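Local coordinates for DNA repair and recombination protein radB (Thermococcus kodakarensis, PDB 2CVH) that probably takes part in DNA repair and homologous recombination as a DNA-binding, RecA-like protein with very weak ATPase activity, at residues L36-G41 against S78-F83; M65-T68 against N72-E75. All coordinates share one frame; numbering follows the deposited sequence.

Contact 1: residues L36-G41 against S78-F83; sequences LALQTG and SRFILF
L38 and G41, one turn apart on helix 33-44, which begins within the predicted P-loop, receive the ring of F80 from the first position of the edge strand 80-83, in a layering of helix against sheet characteristic of RecA-like P-loop NTPases. At L38 the contact proper begins. Its methyl CD2 reaches F80 CE2 at 4.0 Å, the two side chains crossing at about a right angle, while the backbone L38 O sits 3.6 Å from F80 CZ, at the ring edge and near the ring plane. F57 and L62 touch both L38 and F80, extending the apolar cluster beyond the two segments.

G41 then supplies the closest backbone pairing, its CA 7.9 Å from that of F80. Having no side chain, it lets the far end of the ring come up to the helix backbone, with F80 CZ 4.0 Å from G41 C. The CB of F80 points toward the helix, and with CG anti to the carbonyl carbon (chi1 -83°) the CE2-CZ edge of the ring comes up to L38 and G41. G41 O meets R79 at the edge of the guanidinium, in its plane, through a weak, bent bond from R79 NH1 at 3.4 Å. G41 O also accepts from S44 OG.

The chemistry is therefore mainly apolar, a buried aromatic seated on a glycine and a leucine. The arginine adds one weak bond to G41 O, its firmer one running from R79 NH2 to L42 O just beyond, and its positive charge would probably be stabilised by the partial negative charge of the carbonyls near the C-terminal end of helix 33-44.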
loop_
_atom_site.group_PDB
_atom_site.type_symbol
_atom_site.label_atom_id
_atom_site.label_comp_id
_atom_site.label_asym_id
_atom_site.label_seq_id
_atom_site.Cartn_x
_atom_site.Cartn_y
_atom_site.Cartn_z
ATOM N N LEU A 36 -2.652 6.548 -3.476
ATOM C CA LEU A 36 -3.477 5.410 -3.881
ATOM C C LEU A 36 -4.068 4.783 -2.608
ATOM O O LEU A 36 -5.267 4.474 -2.539
ATOM C CB LEU A 36 -2.620 4.371 -4.612
ATOM C CG LEU A 36 -3.200 3.521 -5.749
ATOM C CD1 LEU A 36 -2.453 2.182 -5.772
ATOM C CD2 LEU A 36 -4.704 3.295 -5.621
ATOM N N ALA A 37 -3.214 4.595 -1.610
ATOM C CA ALA A 37 -3.634 4.027 -0.335
ATOM C C ALA A 37 -4.743 4.881 0.284
ATOM O O ALA A 37 -5.808 4.354 0.649
ATOM C CB ALA A 37 -2.435 3.942 0.616
ATOM N N LEU A 38 -4.505 6.196 0.339
ATOM C CA LEU A 38 -5.462 7.163 0.892
ATOM C C LEU A 38 -6.810 7.103 0.183
ATOM O O LEU A 38 -7.860 7.082 0.825
ATOM C CB LEU A 38 -4.916 8.604 0.791
ATOM C CG LEU A 38 -4.088 9.341 1.861
ATOM C CD1 LEU A 38 -3.819 10.802 1.427
ATOM C CD2 LEU A 38 -4.832 9.371 3.173
ATOM N N GLN A 39 -6.772 7.065 -1.147
ATOM C CA GLN A 39 -7.971 7.024 -1.947
ATOM C C GLN A 39 -8.748 5.735 -1.814
ATOM O O GLN A 39 -9.983 5.755 -1.781
ATOM C CB GLN A 39 -7.628 7.287 -3.408
ATOM C CG GLN A 39 -8.822 7.268 -4.352
ATOM C CD GLN A 39 -8.581 8.116 -5.598
ATOM O OE1 GLN A 39 -8.854 7.698 -6.730
ATOM N NE2 GLN A 39 -8.098 9.331 -5.386
ATOM N N THR A 40 -8.043 4.611 -1.788
ATOM C CA THR A 40 -8.719 3.328 -1.636
ATOM C C THR A 40 -9.408 3.321 -0.257
ATOM O O THR A 40 -10.592 3.034 -0.159
ATOM C CB THR A 40 -7.722 2.160 -1.764
ATOM O OG1 THR A 40 -7.056 2.267 -3.025
ATOM C CG2 THR A 40 -8.446 0.808 -1.696
ATOM N N GLY A 41 -8.669 3.714 0.780
ATOM C CA GLY A 41 -9.228 3.778 2.122
ATOM C C GLY A 41 -10.415 4.728 2.191
ATOM O O GLY A 41 -11.502 4.374 2.646
ATOM N N SER A 78 -11.775 10.664 10.210
ATOM C CA SER A 78 -11.996 9.870 11.418
ATOM C C SER A 78 -11.880 8.370 11.158
ATOM O O SER A 78 -11.559 7.612 12.074
ATOM C CB SER A 78 -13.367 10.157 12.020
ATOM O OG SER A 78 -13.434 11.496 12.453
ATOM N N ARG A 79 -12.146 7.933 9.925
ATOM C CA ARG A 79 -12.067 6.513 9.629
ATOM C C ARG A 79 -10.646 5.984 9.583
ATOM O O ARG A 79 -10.435 4.785 9.647
ATOM C CB ARG A 79 -12.829 6.175 8.358
ATOM C CG ARG A 79 -14.320 6.060 8.599
ATOM C CD ARG A 79 -15.093 5.685 7.357
ATOM N NE ARG A 79 -15.136 6.737 6.342
ATOM C CZ ARG A 79 -14.357 6.792 5.255
ATOM N NH1 ARG A 79 -13.429 5.851 5.011
ATOM N NH2 ARG A 79 -14.541 7.771 4.372
ATOM N N PHE A 80 -9.672 6.882 9.572
ATOM C CA PHE A 80 -8.285 6.478 9.499
ATOM C C PHE A 80 -7.698 6.293 10.868
ATOM O O PHE A 80 -7.393 7.262 11.566
ATOM C CB PHE A 80 -7.457 7.484 8.674
ATOM C CG PHE A 80 -7.545 7.258 7.166
ATOM C CD1 PHE A 80 -8.682 7.623 6.446
ATOM C CD2 PHE A 80 -6.504 6.652 6.480
ATOM C CE1 PHE A 80 -8.776 7.376 5.071
ATOM C CE2 PHE A 80 -6.595 6.411 5.111
ATOM C CZ PHE A 80 -7.730 6.771 4.413
ATOM N N ILE A 81 -7.554 5.029 11.251
ATOM C CA ILE A 81 -6.987 4.657 12.538
ATOM C C ILE A 81 -5.464 4.595 12.354
ATOM O O ILE A 81 -4.936 3.619 11.812
ATOM C CB ILE A 81 -7.520 3.294 12.985
ATOM C CG1 ILE A 81 -9.040 3.258 12.875
ATOM C CG2 ILE A 81 -7.039 2.988 14.391
ATOM C CD1 ILE A 81 -9.743 4.460 13.462
ATOM N N LEU A 82 -4.756 5.611 12.844
ATOM C CA LEU A 82 -3.322 5.696 12.660
ATOM C C LEU A 82 -2.455 5.097 13.710
ATOM O O LEU A 82 -2.790 5.104 14.883
ATOM C CB LEU A 82 -2.914 7.152 12.480
ATOM C CG LEU A 82 -3.585 7.947 11.344
ATOM C CD1 LEU A 82 -3.343 9.450 11.537
ATOM C CD2 LEU A 82 -3.056 7.486 10.001
ATOM N N PHE A 83 -1.281 4.657 13.278
ATOM C CA PHE A 83 -0.271 4.060 14.150
ATOM C C PHE A 83 1.038 4.635 13.677
ATOM O O PHE A 83 1.358 4.564 12.496
ATOM C CB PHE A 83 -0.242 2.528 14.019
ATOM C CG PHE A 83 -1.545 1.868 14.371
ATOM C CD1 PHE A 83 -2.561 1.768 13.433
ATOM C CD2 PHE A 83 -1.758 1.361 15.644
ATOM C CE1 PHE A 83 -3.777 1.177 13.745
ATOM C CE2 PHE A 83 -2.977 0.764 15.973
ATOM C CZ PHE A 83 -3.988 0.671 15.021
#

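Contact 2: residues M65-T68 against N72-E75; sequences MAET and NPEE
P73 meets A66 and E67 across a tight helix-loop-helix connection, in which helix 59-67 gives way within a few residues to helix 73-79. This is a local joint of the RecA-like domain, away from the predicted ATP site, and P73 has the most surface buried in it. P73 is the first residue of the second helix, and its CB points toward A66 and E67 of the preceding one, where the two backbones come as close as 5.2 Å between A66 CA and P73 CA.

A66, the buried member of the trio, presents its methyl to the base of that ring: A66 CB is 3.8 Å from P73 CA and slightly farther from P73 CB. So short a side chain leaves the backbones near each other, and the same alanine also touches L42, which ties the connection to helix 33-44.

E67 meets the ring with the aliphatic part of its chain. Its CG lies 3.9 Å from P73 CG, with the ring carbons CB and CD only a little more distant, so the methylene spans one side of the proline. A first torsion of -77° places that CG beside the backbone N, and the chain then runs on extended, leading the carboxylate past the ring to the exposed surface. The interaction is thus van der Waals contact between a charged residue's stem and a proline, with no hydrogen bond joining the two segments.

N72 takes the N-cap position of the second helix, its CB pointing away from helix 59-67. Both capping bonds are weak and share one acceptor: N72 OD1 receives E74 N at 3.2 Å with a bent N-H...O angle of 135°, and E75 N at 3.5 Å with a nearly straight one of 168°.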
loop_
_atom_site.group_PDB
_atom_site.type_symbol
_atom_site.label_atom_id
_atom_site.label_comp_id
_atom_site.label_asym_id
_atom_site.label_seq_id
_atom_site.Cartn_x
_atom_site.Cartn_y
_atom_site.Cartn_z
ATOM N N MET A 65 -8.727 15.508 -0.568
ATOM C CA MET A 65 -9.293 14.435 -1.376
ATOM C C MET A 65 -10.765 14.190 -1.038
ATOM O O MET A 65 -11.599 14.098 -1.934
ATOM C CB MET A 65 -8.470 13.162 -1.197
ATOM C CG MET A 65 -7.033 13.307 -1.690
ATOM S SD MET A 65 -5.959 11.912 -1.313
ATOM C CE MET A 65 -7.113 10.579 -1.804
ATOM N N ALA A 66 -11.096 14.157 0.253
ATOM C CA ALA A 66 -12.490 13.925 0.688
ATOM C C ALA A 66 -13.425 15.035 0.177
ATOM O O ALA A 66 -14.429 14.764 -0.468
ATOM C CB ALA A 66 -12.561 13.830 2.218
ATOM N N GLU A 67 -13.044 16.286 0.424
ATOM C CA GLU A 67 -13.837 17.435 0.014
ATOM C C GLU A 67 -14.054 17.501 -1.474
ATOM O O GLU A 67 -15.198 17.593 -1.918
ATOM C CB GLU A 67 -13.168 18.737 0.446
ATOM C CG GLU A 67 -13.326 19.072 1.890
ATOM C CD GLU A 67 -12.489 20.249 2.275
ATOM O OE1 GLU A 67 -12.860 20.944 3.236
ATOM O OE2 GLU A 67 -11.446 20.483 1.633
ATOM N N THR A 68 -12.955 17.449 -2.236
ATOM C CA THR A 68 -13.007 17.538 -3.693
ATOM C C THR A 68 -13.877 16.479 -4.350
ATOM O O THR A 68 -14.141 16.543 -5.551
ATOM C CB THR A 68 -11.619 17.489 -4.339
ATOM O OG1 THR A 68 -10.687 18.247 -3.561
ATOM C CG2 THR A 68 -11.691 18.139 -5.692
ATOM N N ASN A 72 -17.330 14.952 3.004
ATOM C CA ASN A 72 -17.352 15.212 4.464
ATOM C C ASN A 72 -16.032 14.685 4.987
ATOM O O ASN A 72 -15.884 13.501 5.319
ATOM C CB ASN A 72 -18.518 14.519 5.187
ATOM C CG ASN A 72 -18.529 14.797 6.689
ATOM O OD1 ASN A 72 -17.554 15.292 7.260
ATOM N ND2 ASN A 72 -19.626 14.461 7.331
ATOM N N PRO A 73 -15.048 15.578 5.070
ATOM C CA PRO A 73 -13.680 15.346 5.518
ATOM C C PRO A 73 -13.475 14.926 6.951
ATOM O O PRO A 73 -12.455 14.309 7.262
ATOM C CB PRO A 73 -13.004 16.683 5.219
ATOM C CG PRO A 73 -14.099 17.654 5.457
ATOM C CD PRO A 73 -15.272 17.008 4.789
ATOM N N GLU A 74 -14.409 15.287 7.831
ATOM C CA GLU A 74 -14.284 14.951 9.245
ATOM C C GLU A 74 -14.539 13.465 9.469
ATOM O O GLU A 74 -13.800 12.800 10.182
ATOM C CB GLU A 74 -15.237 15.801 10.093
ATOM C CG GLU A 74 -14.967 17.297 10.063
ATOM C CD GLU A 74 -13.853 17.729 10.998
ATOM O OE1 GLU A 74 -13.057 16.880 11.447
ATOM O OE2 GLU A 74 -13.771 18.943 11.287
ATOM N N GLU A 75 -15.583 12.943 8.850
ATOM C CA GLU A 75 -15.877 11.522 8.985
ATOM C C GLU A 75 -14.786 10.701 8.280
ATOM O O GLU A 75 -14.239 9.757 8.850
ATOM C CB GLU A 75 -17.252 11.225 8.400
ATOM C CG GLU A 75 -18.314 12.100 9.027
ATOM C CD GLU A 75 -19.696 11.810 8.512
ATOM O OE1 GLU A 75 -19.843 11.630 7.279
ATOM O OE2 GLU A 75 -20.635 11.780 9.345
#

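Contact 2 is nested along the chain inside the loop that contact 1 closes: helix 33-44 comes first, then helix 59-67, then helix 73-79, which leads straight into strand 80-83. Contact 2 uses the start of helix 73-79, while contact 1 takes in the passage from that helix to strand 80-83. Their centres are 12 Å apart, on the same side of the chain's centre, and they touch directly: M65 SD lies 3.6 Å from L38 CD1. Contact 1 is buried, at the edge of the sheet where strand 80-83 runs parallel to 47-52; contact 2 is nearer the surface. Together they join helix 33-44, begun within the predicted P-loop, to the edge strand and preceding helices.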